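Local coordinates for protein BRIC1 (Synthetic construct, PDB 6FF6) that serves as a computationally designed repeat protein, built to fold into a novel, corrugated all-helical architecture, at residues 39-44 and 103-108; 24-29 and 62-67; 133-138 and 218-223; 206-211 and 238-243. All blocks are in the same frame, centred on the assembly; numbering follows the deposited sequence.

Interaction 1 of 4, residues 39-44 and 103-108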
loop_
_atom_site.group_PDB
_atom_site.type_symbol
_atom_site.label_atom_id
_atom_site.label_comp_id
_atom_site.label_asym_id
_atom_site.label_seq_id
_atom_site.Cartn_x
_atom_site.Cartn_y
_atom_site.Cartn_z
ATOM N N GLN A 39 24.135 12.063 13.696
ATOM C CA GLN A 39 25.386 12.633 14.129
ATOM C C GLN A 39 25.280 14.146 14.322
ATOM O O GLN A 39 25.785 14.662 15.323
ATOM C CB GLN A 39 26.518 12.252 13.173
ATOM C CG GLN A 39 27.916 12.638 13.694
ATOM C CD GLN A 39 28.380 11.860 14.921
ATOM O OE1 GLN A 39 28.496 10.630 14.895
ATOM N NE2 GLN A 39 28.686 12.560 16.014
ATOM N N HIS A 40 24.619 14.853 13.382
ATOM C CA HIS A 40 24.432 16.304 13.476
ATOM C C HIS A 40 23.564 16.660 14.682
ATOM O O HIS A 40 23.852 17.624 15.349
ATOM C CB HIS A 40 23.808 16.894 12.198
ATOM C CG HIS A 40 24.642 16.750 10.971
ATOM N ND1 HIS A 40 25.993 17.130 10.945
ATOM C CD2 HIS A 40 24.298 16.283 9.750
ATOM C CE1 HIS A 40 26.414 16.879 9.717
ATOM N NE2 HIS A 40 25.433 16.362 8.961
ATOM N N LEU A 41 22.526 15.888 14.963
ATOM C CA LEU A 41 21.674 16.139 16.117
ATOM C C LEU A 41 22.463 15.999 17.410
ATOM O O LEU A 41 22.297 16.794 18.332
ATOM C CB LEU A 41 20.480 15.183 16.132
ATOM C CG LEU A 41 19.326 15.547 15.222
ATOM C CD1 LEU A 41 18.394 14.357 15.022
ATOM C CD2 LEU A 41 18.591 16.785 15.720
ATOM N N LEU A 42 23.343 14.995 17.448
ATOM C CA LEU A 42 24.187 14.707 18.583
ATOM C C LEU A 42 25.223 15.769 18.774
ATOM O O LEU A 42 25.650 15.999 19.903
ATOM C CB LEU A 42 24.842 13.328 18.419
ATOM C CG LEU A 42 23.911 12.126 18.530
ATOM C CD1 LEU A 42 24.652 10.884 18.212
ATOM C CD2 LEU A 42 23.292 12.023 19.918
ATOM N N ASP A 43 25.613 16.440 17.684
ATOM C CA ASP A 43 26.620 17.510 17.732
ATOM C C ASP A 43 26.063 18.902 17.994
ATOM O O ASP A 43 26.838 19.861 18.006
ATOM C CB ASP A 43 27.485 17.521 16.463
ATOM C CG ASP A 43 28.336 16.287 16.259
ATOM O OD1 ASP A 43 28.707 15.641 17.270
ATOM O OD2 ASP A 43 28.633 15.965 15.091
ATOM N N LEU A 44 24.757 19.024 18.222
ATOM C CA LEU A 44 24.099 20.291 18.513
ATOM C C LEU A 44 24.461 20.759 19.902
ATOM O O LEU A 44 24.502 19.929 20.827
ATOM C CB LEU A 44 22.574 20.148 18.433
ATOM C CG LEU A 44 21.968 20.123 17.050
ATOM C CD1 LEU A 44 20.546 19.664 17.116
ATOM C CD2 LEU A 44 22.024 21.506 16.404
ATOM N N ASN A 103 16.097 15.937 22.399
ATOM C CA ASN A 103 15.639 14.558 22.565
ATOM C C ASN A 103 14.416 14.289 21.713
ATOM O O ASN A 103 14.293 13.186 21.161
ATOM C CB ASN A 103 15.339 14.239 24.017
ATOM C CG ASN A 103 16.565 14.087 24.866
ATOM O OD1 ASN A 103 17.648 13.725 24.383
ATOM N ND2 ASN A 103 16.412 14.349 26.158
ATOM N N LEU A 104 13.521 15.296 21.586
ATOM C CA LEU A 104 12.331 15.209 20.743
ATOM C C LEU A 104 12.755 15.053 19.272
ATOM O O LEU A 104 12.179 14.231 18.557
ATOM C CB LEU A 104 11.495 16.477 20.886
ATOM C CG LEU A 104 10.075 16.311 21.309
ATOM C CD1 LEU A 104 9.522 17.640 21.748
ATOM C CD2 LEU A 104 9.227 15.735 20.187
ATOM N N PHE A 105 13.784 15.819 18.840
ATOM C CA PHE A 105 14.357 15.763 17.505
ATOM C C PHE A 105 14.911 14.391 17.246
ATOM O O PHE A 105 14.748 13.863 16.148
ATOM C CB PHE A 105 15.455 16.819 17.337
ATOM C CG PHE A 105 14.994 18.219 17.003
ATOM C CD1 PHE A 105 13.987 18.438 16.075
ATOM C CD2 PHE A 105 15.598 19.323 17.580
ATOM C CE1 PHE A 105 13.592 19.739 15.744
ATOM C CE2 PHE A 105 15.182 20.624 17.260
ATOM C CZ PHE A 105 14.155 20.820 16.378
ATOM N N LEU A 106 15.497 13.768 18.263
ATOM C CA LEU A 106 16.028 12.412 18.087
ATOM C C LEU A 106 14.908 11.417 17.896
ATOM O O LEU A 106 14.993 10.554 17.037
ATOM C CB LEU A 106 16.983 12.005 19.229
ATOM C CG LEU A 106 18.307 12.744 19.238
ATOM C CD1 LEU A 106 18.884 12.792 20.614
ATOM C CD2 LEU A 106 19.270 12.166 18.204
ATOM N N GLU A 107 13.820 11.592 18.629
ATOM C CA GLU A 107 12.644 10.743 18.526
ATOM C C GLU A 107 11.952 10.900 17.178
ATOM O O GLU A 107 11.467 9.914 16.631
ATOM C CB GLU A 107 11.698 11.019 19.688
ATOM C CG GLU A 107 12.261 10.517 21.011
ATOM C CD GLU A 107 11.252 10.307 22.126
ATOM O OE1 GLU A 107 10.677 11.308 22.616
ATOM O OE2 GLU A 107 11.054 9.134 22.522
ATOM N N LEU A 108 11.944 12.109 16.619
ATOM C CA LEU A 108 11.363 12.389 15.299
ATOM C C LEU A 108 12.210 11.725 14.219
ATOM O O LEU A 108 11.659 11.169 13.269
ATOM C CB LEU A 108 11.280 13.912 15.058
ATOM C CG LEU A 108 10.230 14.678 15.904
ATOM C CD1 LEU A 108 10.267 16.138 15.621
ATOM C CD2 LEU A 108 8.829 14.197 15.594
#
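The bond from Leu108 N to Leu104 O, 2.9 Å long, holds the helical turn that presents Phe105 and Leu106 to Leu41. A second bond of the same turn runs from Glu107 N to Asn103 O, and across the interface the side chains meet through carbon atoms. Leu41 does most of the touching. Its CD2 methyl presses on Phe105 CB at 3.5 Å and reaches Phe105 CG at 4.1 Å, approaching the ring obliquely; the Leu41 and Phe105 side chains lie roughly perpendicular. The other methyl, CD1, reaches back to the Phe105 backbone, 3.8 Å from its O. Leu106 comes from the next position: its CD2 lies 3.9 Å from Leu41 CB, and the two leucine side chains lie alongside, pointing opposite ways. With Leu41 CG anti to its own carbonyl carbon (chi1 -80°), one methyl goes to the base of the Phe105 side chain and the other toward Phe105 O and the Leu106 methyl. At the outer margin Leu42 CD2 adds a loose touch on Leu106 CD2 at 4.4 Å. Residues 39-42 end helix 23-42 and the chain then leaves it at Asp43, whose N bonds only weakly to Gln39 O and His40 O. Ile57 of helix 51-71 also packs on Leu41, while Met83 and Met86 of helix 74-92 back the Phe105 ring; Leu108 packs on Val136 of the second subunit.

Interaction 2 of 4, residues 24-29 and 62-67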
loop_
_atom_site.group_PDB
_atom_site.type_symbol
_atom_site.label_atom_id
_atom_site.label_comp_id
_atom_site.label_asym_id
_atom_site.label_seq_id
_atom_site.Cartn_x
_atom_site.Cartn_y
_atom_site.Cartn_z
ATOM N N GLN A 24 14.764 1.015 -3.841
ATOM C CA GLN A 24 15.997 0.692 -3.099
ATOM C C GLN A 24 17.040 1.814 -3.108
ATOM O O GLN A 24 17.753 1.973 -2.120
ATOM C CB GLN A 24 16.619 -0.641 -3.556
ATOM C CG GLN A 24 17.606 -1.259 -2.538
ATOM C CD GLN A 24 17.008 -1.546 -1.167
ATOM O OE1 GLN A 24 15.911 -2.108 -1.029
ATOM N NE2 GLN A 24 17.721 -1.166 -0.113
ATOM N N THR A 25 17.113 2.594 -4.196
ATOM C CA THR A 25 18.036 3.720 -4.289
ATOM C C THR A 25 17.650 4.730 -3.224
ATOM O O THR A 25 18.519 5.196 -2.480
ATOM C CB THR A 25 18.091 4.270 -5.722
ATOM O OG1 THR A 25 18.695 3.286 -6.564
ATOM C CG2 THR A 25 18.888 5.557 -5.823
ATOM N N PHE A 26 16.344 5.001 -3.097
ATOM C CA PHE A 26 15.838 5.892 -2.064
ATOM C C PHE A 26 16.143 5.348 -0.666
ATOM O O PHE A 26 16.678 6.081 0.143
ATOM C CB PHE A 26 14.343 6.142 -2.238
ATOM C CG PHE A 26 13.709 6.838 -1.053
ATOM C CD1 PHE A 26 13.970 8.178 -0.790
ATOM C CD2 PHE A 26 12.840 6.157 -0.212
ATOM C CE1 PHE A 26 13.379 8.821 0.297
ATOM C CE2 PHE A 26 12.234 6.810 0.870
ATOM C CZ PHE A 26 12.511 8.137 1.116
ATOM N N PHE A 27 15.837 4.065 -0.399
ATOM C CA PHE A 27 16.083 3.425 0.900
ATOM C C PHE A 27 17.529 3.472 1.339
ATOM O O PHE A 27 17.791 3.704 2.511
ATOM C CB PHE A 27 15.571 1.973 0.938
ATOM C CG PHE A 27 14.081 1.837 0.762
ATOM C CD1 PHE A 27 13.198 2.569 1.559
ATOM C CD2 PHE A 27 13.555 0.976 -0.193
ATOM C CE1 PHE A 27 11.818 2.489 1.359
ATOM C CE2 PHE A 27 12.169 0.888 -0.389
ATOM C CZ PHE A 27 11.307 1.634 0.397
ATOM N N ASP A 28 18.476 3.277 0.406
ATOM C CA ASP A 28 19.900 3.326 0.715
ATOM C C ASP A 28 20.316 4.745 1.032
ATOM O O ASP A 28 20.974 4.961 2.045
ATOM C CB ASP A 28 20.730 2.720 -0.420
ATOM C CG ASP A 28 20.516 1.223 -0.642
ATOM O OD1 ASP A 28 19.924 0.565 0.249
ATOM O OD2 ASP A 28 20.940 0.712 -1.705
ATOM N N GLU A 29 19.870 5.722 0.223
ATOM C CA GLU A 29 20.159 7.142 0.434
ATOM C C GLU A 29 19.582 7.640 1.753
ATOM O O GLU A 29 20.292 8.296 2.531
ATOM C CB GLU A 29 19.554 7.978 -0.690
ATOM C CG GLU A 29 20.512 8.361 -1.798
ATOM C CD GLU A 29 19.815 8.998 -2.984
ATOM O OE1 GLU A 29 18.836 9.753 -2.770
ATOM O OE2 GLU A 29 20.242 8.739 -4.132
ATOM N N HIS A 62 14.644 17.345 4.213
ATOM C CA HIS A 62 14.021 17.784 2.975
ATOM C C HIS A 62 14.208 16.743 1.861
ATOM O O HIS A 62 13.232 16.436 1.147
ATOM C CB HIS A 62 14.596 19.139 2.570
ATOM C CG HIS A 62 13.868 19.760 1.427
ATOM N ND1 HIS A 62 14.130 19.385 0.116
ATOM C CD2 HIS A 62 12.923 20.724 1.427
ATOM C CE1 HIS A 62 13.340 20.133 -0.633
ATOM N NE2 HIS A 62 12.589 20.947 0.109
ATOM N N SER A 63 15.449 16.188 1.726
ATOM C CA SER A 63 15.727 15.155 0.732
ATOM C C SER A 63 14.835 13.915 0.926
ATOM O O SER A 63 14.248 13.424 -0.041
ATOM C CB SER A 63 17.195 14.765 0.749
ATOM O OG SER A 63 17.992 15.867 0.346
ATOM N N ILE A 64 14.711 13.440 2.167
ATOM C CA ILE A 64 13.865 12.299 2.487
ATOM C C ILE A 64 12.379 12.588 2.160
ATOM O O ILE A 64 11.703 11.704 1.617
ATOM C CB ILE A 64 14.081 11.854 3.946
ATOM C CG1 ILE A 64 15.497 11.271 4.125
ATOM C CG2 ILE A 64 13.000 10.855 4.380
ATOM C CD1 ILE A 64 15.966 11.180 5.507
ATOM N N LYS A 65 11.886 13.811 2.460
ATOM C CA LYS A 65 10.517 14.243 2.163
ATOM C C LYS A 65 10.192 14.071 0.681
ATOM O O LYS A 65 9.125 13.560 0.353
ATOM C CB LYS A 65 10.336 15.714 2.560
ATOM C CG LYS A 65 8.921 16.263 2.405
ATOM C CD LYS A 65 8.865 17.475 1.468
ATOM C CE LYS A 65 9.435 18.755 2.035
ATOM N NZ LYS A 65 8.846 19.962 1.388
ATOM N N GLY A 66 11.100 14.515 -0.187
ATOM C CA GLY A 66 10.949 14.425 -1.634
ATOM C C GLY A 66 10.694 13.011 -2.112
ATOM O O GLY A 66 9.720 12.766 -2.838
ATOM N N GLY A 67 11.547 12.082 -1.668
ATOM C CA GLY A 67 11.422 10.664 -1.986
ATOM C C GLY A 67 10.143 10.062 -1.441
ATOM O O GLY A 67 9.443 9.333 -2.147
#
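A contact between the first two helices of an Hpt-like four-helix bundle brings the ring of Phe26 onto the backbone of Ile64 and Gly67. Residues 62-67, His-Ser-Ile-Lys-Gly-Gly, follow the signature of Hpt domains, whose histidine takes up a phosphoryl group in natural relatives; nothing indicates that this designed chain does so. Phe26 CE1 rests 3.5 Å from Gly67 CA, and Gly67 C lies over one ring face, 3.8 Å above the plane and offset toward the rim. The ring edge, near its plane, meets a carbonyl: Ile64 O is 3.6 Å from Phe26 CE1. Beyond it, Ile64 CG2 makes a looser apolar contact with Phe26 CZ at 4.3 Å. Phe26 holds CG anti to its backbone N (chi1 169°), which sends the ring out from helix 23-42 to the glycine. Because Gly67 has no side chain, the ring can lie directly on the main chain, and the two CA atoms, of Phe26 and Gly67, come to 6.5 Å. On the exposed side of the same turn, Gln24 NE2 donates to Asp28 OD1 (2.8 Å), meeting the carboxylate from above its plane. Leu76 of helix 74-92 and Leu116 of helix 99-121 pack on Phe26, and Ile64 reaches Val80 and Met112 of those same two helices, so all four helices of this bundle meet around the contact.

Interaction 3 of 4, residues 133-138 and 218-223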
loop_
_atom_site.group_PDB
_atom_site.type_symbol
_atom_site.label_atom_id
_atom_site.label_comp_id
_atom_site.label_asym_id
_atom_site.label_seq_id
_atom_site.Cartn_x
_atom_site.Cartn_y
_atom_site.Cartn_z
ATOM N N MET A 133 -1.690 -15.428 -6.478
ATOM C CA MET A 133 -1.981 -14.832 -7.785
ATOM C C MET A 133 -1.191 -15.515 -8.919
ATOM O O MET A 133 -1.798 -15.953 -9.904
ATOM C CB MET A 133 -1.689 -13.322 -7.778
ATOM C CG MET A 133 -1.809 -12.688 -9.162
ATOM S SD MET A 133 -2.811 -11.182 -9.242
ATOM C CE MET A 133 -4.180 -11.685 -8.486
ATOM N N ALA A 134 0.157 -15.597 -8.775
ATOM C CA ALA A 134 1.047 -16.211 -9.773
ATOM C C ALA A 134 0.688 -17.661 -10.064
ATOM O O ALA A 134 0.690 -18.033 -11.228
ATOM C CB ALA A 134 2.518 -16.091 -9.352
ATOM N N ASP A 135 0.366 -18.463 -9.021
ATOM C CA ASP A 135 -0.093 -19.853 -9.142
ATOM C C ASP A 135 -1.267 -19.928 -10.150
ATOM O O ASP A 135 -1.245 -20.767 -11.067
ATOM C CB ASP A 135 -0.623 -20.375 -7.792
ATOM C CG ASP A 135 0.405 -20.844 -6.803
ATOM O OD1 ASP A 135 1.512 -21.207 -7.232
ATOM O OD2 ASP A 135 0.093 -20.867 -5.593
ATOM N N VAL A 136 -2.268 -19.037 -9.979
ATOM C CA VAL A 136 -3.463 -18.965 -10.823
ATOM C C VAL A 136 -3.143 -18.528 -12.259
ATOM O O VAL A 136 -3.627 -19.159 -13.214
ATOM C CB VAL A 136 -4.577 -18.108 -10.182
ATOM C CG1 VAL A 136 -5.793 -18.019 -11.095
ATOM C CG2 VAL A 136 -4.982 -18.676 -8.824
ATOM N N MET A 137 -2.314 -17.483 -12.414
ATOM C CA MET A 137 -1.881 -17.004 -13.735
ATOM C C MET A 137 -1.141 -18.062 -14.578
ATOM O O MET A 137 -1.277 -18.075 -15.805
ATOM C CB MET A 137 -1.061 -15.728 -13.608
ATOM C CG MET A 137 -1.940 -14.526 -13.368
ATOM S SD MET A 137 -1.062 -12.997 -13.732
ATOM C CE MET A 137 -2.466 -11.809 -13.925
ATOM N N LEU A 138 -0.418 -18.971 -13.922
ATOM C CA LEU A 138 0.313 -20.033 -14.602
ATOM C C LEU A 138 -0.651 -21.062 -15.145
ATOM O O LEU A 138 -0.469 -21.563 -16.267
ATOM C CB LEU A 138 1.364 -20.656 -13.666
ATOM C CG LEU A 138 2.565 -19.739 -13.337
ATOM C CD1 LEU A 138 3.390 -20.291 -12.205
ATOM C CD2 LEU A 138 3.413 -19.491 -14.563
ATOM N N GLU A 218 8.171 -24.225 -10.565
ATOM C CA GLU A 218 9.242 -24.709 -9.675
ATOM C C GLU A 218 10.024 -23.518 -9.116
ATOM O O GLU A 218 10.406 -23.542 -7.936
ATOM C CB GLU A 218 10.192 -25.639 -10.417
ATOM C CG GLU A 218 9.592 -26.967 -10.845
ATOM C CD GLU A 218 10.500 -27.832 -11.707
ATOM O OE1 GLU A 218 11.623 -27.382 -12.044
ATOM O OE2 GLU A 218 10.083 -28.964 -12.049
ATOM N N GLN A 219 10.258 -22.473 -9.967
ATOM C CA GLN A 219 10.967 -21.250 -9.557
ATOM C C GLN A 219 10.120 -20.548 -8.509
ATOM O O GLN A 219 10.630 -20.237 -7.445
ATOM C CB GLN A 219 11.260 -20.320 -10.753
ATOM C CG GLN A 219 12.399 -20.791 -11.653
ATOM C CD GLN A 219 12.420 -20.063 -12.968
ATOM O OE1 GLN A 219 11.573 -19.225 -13.259
ATOM N NE2 GLN A 219 13.365 -20.375 -13.813
ATOM N N LEU A 220 8.810 -20.409 -8.772
ATOM C CA LEU A 220 7.842 -19.838 -7.831
ATOM C C LEU A 220 7.816 -20.616 -6.486
ATOM O O LEU A 220 7.981 -20.013 -5.424
ATOM C CB LEU A 220 6.468 -19.796 -8.484
ATOM C CG LEU A 220 5.415 -19.022 -7.717
ATOM C CD1 LEU A 220 5.746 -17.508 -7.712
ATOM C CD2 LEU A 220 3.970 -19.402 -8.170
ATOM N N ASP A 221 7.722 -21.951 -6.559
ATOM C CA ASP A 221 7.746 -22.866 -5.418
ATOM C C ASP A 221 9.022 -22.779 -4.576
ATOM O O ASP A 221 8.947 -22.814 -3.342
ATOM C CB ASP A 221 7.480 -24.306 -5.873
ATOM C CG ASP A 221 6.055 -24.561 -6.373
ATOM O OD1 ASP A 221 5.181 -23.661 -6.208
ATOM O OD2 ASP A 221 5.816 -25.644 -6.948
ATOM N N ALA A 222 10.189 -22.662 -5.227
ATOM C CA ALA A 222 11.457 -22.512 -4.520
ATOM C C ALA A 222 11.383 -21.249 -3.677
ATOM O O ALA A 222 11.590 -21.329 -2.467
ATOM C CB ALA A 222 12.603 -22.417 -5.502
ATOM N N TYR A 223 11.008 -20.099 -4.289
ATOM C CA TYR A 223 10.862 -18.828 -3.559
ATOM C C TYR A 223 9.766 -18.923 -2.475
ATOM O O TYR A 223 9.929 -18.330 -1.403
ATOM C CB TYR A 223 10.517 -17.652 -4.487
ATOM C CG TYR A 223 11.433 -17.390 -5.660
ATOM C CD1 TYR A 223 12.770 -17.061 -5.464
ATOM C CD2 TYR A 223 10.928 -17.305 -6.953
ATOM C CE1 TYR A 223 13.593 -16.728 -6.532
ATOM C CE2 TYR A 223 11.758 -17.028 -8.036
ATOM C CZ TYR A 223 13.089 -16.730 -7.818
ATOM O OH TYR A 223 13.907 -16.403 -8.865
#
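Leu220 has far more surface buried here than any other residue, and it is directed at helix 125-146, where it meets Ala134 and Asp135. Its CG lies anti to the backbone N (chi1 -170°), which carries both methyls toward that helix. They sit over Ala134 CB almost evenly, CD2 at 3.8 Å and CD1 at 3.9 Å. The CD2 methyl is also pressed tightly on the carboxylate of Asp135, 3.2 Å from its OD1. That oxygen has its polar partner elsewhere: it accepts from the amide of Gln217, which also serves Asp221 OD1, while Asp135 OD2 forms a salt bridge with Lys224. Gln217 thus bridges two carboxylates whose OD1 atoms, on Asp135 and Asp221, stand 4.5 Å apart, and with Lys224 it would probably ease their repulsion. Leu138 CD1 adds a looser contact to Leu220 CD2 at 4.2 Å. On other sides of helix 125-146, Val136 packs on Leu111 and Met133 on Met115 of the second subunit. The axes of the two segments approach to 10.9 Å and run antiparallel, 168° between their directions, as expected of first and last helices in an up-and-down four-helix bundle of the Hpt type.

Interaction 4 of 4, residues 206-211 and 238-243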
loop_
_atom_site.group_PDB
_atom_site.type_symbol
_atom_site.label_atom_id
_atom_site.label_comp_id
_atom_site.label_asym_id
_atom_site.label_seq_id
_atom_site.Cartn_x
_atom_site.Cartn_y
_atom_site.Cartn_z
ATOM N N ILE A 206 5.048 -24.662 -28.628
ATOM C CA ILE A 206 4.018 -24.688 -27.586
ATOM C C ILE A 206 4.446 -25.572 -26.405
ATOM O O ILE A 206 4.289 -25.164 -25.247
ATOM C CB ILE A 206 2.629 -25.055 -28.167
ATOM C CG1 ILE A 206 2.126 -23.921 -29.089
ATOM C CG2 ILE A 206 1.599 -25.365 -27.057
ATOM C CD1 ILE A 206 1.088 -24.343 -30.078
ATOM N N ASN A 207 5.012 -26.753 -26.693
ATOM C CA ASN A 207 5.513 -27.663 -25.661
ATOM C C ASN A 207 6.708 -27.083 -24.916
ATOM O O ASN A 207 6.942 -27.454 -23.762
ATOM C CB ASN A 207 5.866 -29.017 -26.260
ATOM C CG ASN A 207 4.653 -29.840 -26.584
ATOM O OD1 ASN A 207 3.552 -29.603 -26.060
ATOM N ND2 ASN A 207 4.840 -30.829 -27.449
ATOM N N LEU A 208 7.472 -26.190 -25.574
ATOM C CA LEU A 208 8.590 -25.536 -24.914
ATOM C C LEU A 208 8.033 -24.513 -23.938
ATOM O O LEU A 208 8.561 -24.371 -22.835
ATOM C CB LEU A 208 9.575 -24.897 -25.905
ATOM C CG LEU A 208 10.885 -24.367 -25.262
ATOM C CD1 LEU A 208 11.620 -25.456 -24.460
ATOM C CD2 LEU A 208 11.797 -23.769 -26.291
ATOM N N PHE A 209 6.941 -23.834 -24.343
ATOM C CA PHE A 209 6.194 -22.863 -23.545
ATOM C C PHE A 209 5.553 -23.541 -22.330
ATOM O O PHE A 209 5.605 -22.986 -21.230
ATOM C CB PHE A 209 5.162 -22.130 -24.408
ATOM C CG PHE A 209 5.699 -21.057 -25.335
ATOM C CD1 PHE A 209 6.913 -20.422 -25.072
ATOM C CD2 PHE A 209 4.967 -20.638 -26.438
ATOM C CE1 PHE A 209 7.395 -19.399 -25.913
ATOM C CE2 PHE A 209 5.442 -19.607 -27.271
ATOM C CZ PHE A 209 6.655 -18.997 -27.002
ATOM N N LEU A 210 5.014 -24.757 -22.507
ATOM C CA LEU A 210 4.446 -25.564 -21.421
ATOM C C LEU A 210 5.552 -25.991 -20.443
ATOM O O LEU A 210 5.343 -25.997 -19.229
ATOM C CB LEU A 210 3.704 -26.791 -22.008
ATOM C CG LEU A 210 3.277 -27.966 -21.069
ATOM C CD1 LEU A 210 1.907 -27.723 -20.441
ATOM C CD2 LEU A 210 3.235 -29.296 -21.839
ATOM N N GLU A 211 6.731 -26.332 -20.984
ATOM C CA GLU A 211 7.893 -26.758 -20.215
ATOM C C GLU A 211 8.396 -25.575 -19.403
ATOM O O GLU A 211 8.670 -25.736 -18.205
ATOM C CB GLU A 211 8.961 -27.278 -21.162
ATOM C CG GLU A 211 9.871 -28.325 -20.554
ATOM C CD GLU A 211 10.854 -28.907 -21.553
ATOM O OE1 GLU A 211 11.408 -28.133 -22.367
ATOM O OE2 GLU A 211 11.076 -30.140 -21.518
ATOM N N CYS A 238 16.605 -21.173 -20.475
ATOM C CA CYS A 238 17.035 -19.947 -21.116
ATOM C C CYS A 238 17.767 -20.230 -22.418
ATOM O O CYS A 238 17.563 -19.492 -23.385
ATOM C CB CYS A 238 17.841 -19.078 -20.166
ATOM S SG CYS A 238 16.871 -18.417 -18.778
ATOM N N ASN A 239 18.533 -21.342 -22.491
ATOM C CA ASN A 239 19.162 -21.728 -23.756
ATOM C C ASN A 239 18.057 -22.092 -24.764
ATOM O O ASN A 239 18.102 -21.634 -25.896
ATOM C CB ASN A 239 20.113 -22.935 -23.597
ATOM C CG ASN A 239 21.413 -22.710 -22.872
ATOM O OD1 ASN A 239 21.945 -21.597 -22.775
ATOM N ND2 ASN A 239 21.965 -23.804 -22.367
ATOM N N ALA A 240 17.078 -22.908 -24.343
ATOM C CA ALA A 240 15.960 -23.339 -25.164
ATOM C C ALA A 240 15.115 -22.162 -25.662
ATOM O O ALA A 240 14.727 -22.180 -26.827
ATOM C CB ALA A 240 15.099 -24.322 -24.396
ATOM N N LEU A 241 14.846 -21.134 -24.802
ATOM C CA LEU A 241 14.060 -19.946 -25.177
ATOM C C LEU A 241 14.801 -19.060 -26.171
ATOM O O LEU A 241 14.185 -18.545 -27.104
ATOM C CB LEU A 241 13.608 -19.130 -23.952
ATOM C CG LEU A 241 12.568 -19.787 -23.017
ATOM C CD1 LEU A 241 12.433 -19.017 -21.740
ATOM C CD2 LEU A 241 11.219 -19.949 -23.677
ATOM N N ARG A 242 16.116 -18.897 -25.992
ATOM C CA ARG A 242 16.936 -18.100 -26.910
ATOM C C ARG A 242 17.145 -18.814 -28.252
ATOM O O ARG A 242 17.267 -18.152 -29.283
ATOM C CB ARG A 242 18.265 -17.708 -26.265
ATOM C CG ARG A 242 18.068 -16.649 -25.207
ATOM C CD ARG A 242 19.298 -16.461 -24.356
ATOM N NE ARG A 242 18.932 -15.986 -23.021
ATOM C CZ ARG A 242 19.802 -15.734 -22.050
ATOM N NH1 ARG A 242 21.104 -15.906 -22.253
ATOM N NH2 ARG A 242 19.377 -15.309 -20.867
ATOM N N GLN A 243 17.161 -20.169 -28.226
ATOM C CA GLN A 243 17.273 -21.057 -29.385
ATOM C C GLN A 243 16.038 -20.825 -30.259
ATOM O O GLN A 243 16.163 -20.635 -31.463
ATOM C CB GLN A 243 17.324 -22.518 -28.890
ATOM C CG GLN A 243 17.375 -23.603 -29.956
ATOM C CD GLN A 243 18.751 -23.787 -30.516
ATOM O OE1 GLN A 243 19.766 -23.568 -29.846
ATOM N NE2 GLN A 243 18.810 -24.203 -31.764
#
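Leu208 straddles Ala240: its CD1 touches Ala240 CB at 3.7 Å, and its CD2 lies 3.4 Å from Ala240 O, against the helix backbone. Chi1 of -172° swings CG away from the Leu208 backbone N, directing the forked end at the neighbouring helix, where the small alanine lets CD2 come close to the main chain while CD1 rests on CB. One residue on, Phe209 turns the edge of its ring to Leu241, with CE1 a loose 4.5 Å from Leu241 CD2. These contacts join helix 203-224 to helix 231-247, the last of the chain, which packs as an additional helix on the four-helix bundle formed by residues 125-224. The two short segments run largely antiparallel, at 151° and with axes 10.8 Å apart at closest. Further out, Ile237 and Leu244 of helix 231-247, one turn before and after Leu241, also pack on Leu208. Met187 of helix 178-196 and Leu145 of helix 125-146 pack on the Phe209 ring, and Leu186 of helix 178-196 packs on Leu241. A polar tie between the two helices lies one turn from Leu208, where Glu211 OE1 is hydrogen-bonded to the hydroxyl of Tyr236.

In the fold
The four contacts fall into two pairs on opposite sides of the chain's centre. Interactions 1 and 2 share helix 23-42, with centres 19 Å apart, and tie it near its two ends to helices 99-121 and 51-71. Interactions 3 and 4 share helix 203-224, with centres 18 Å apart, joining it to helices 125-146 and 231-247. Within each pair the segments alternate along the chain; between pairs they follow in series, interactions 2 and 3 having centres 32 Å apart. Interactions 1 and 2 lie in one helical bundle and interaction 3 in the other, to which interaction 4 attaches the last helix, consistent with a repeat design; interactions 1 and 3 both touch the second subunit.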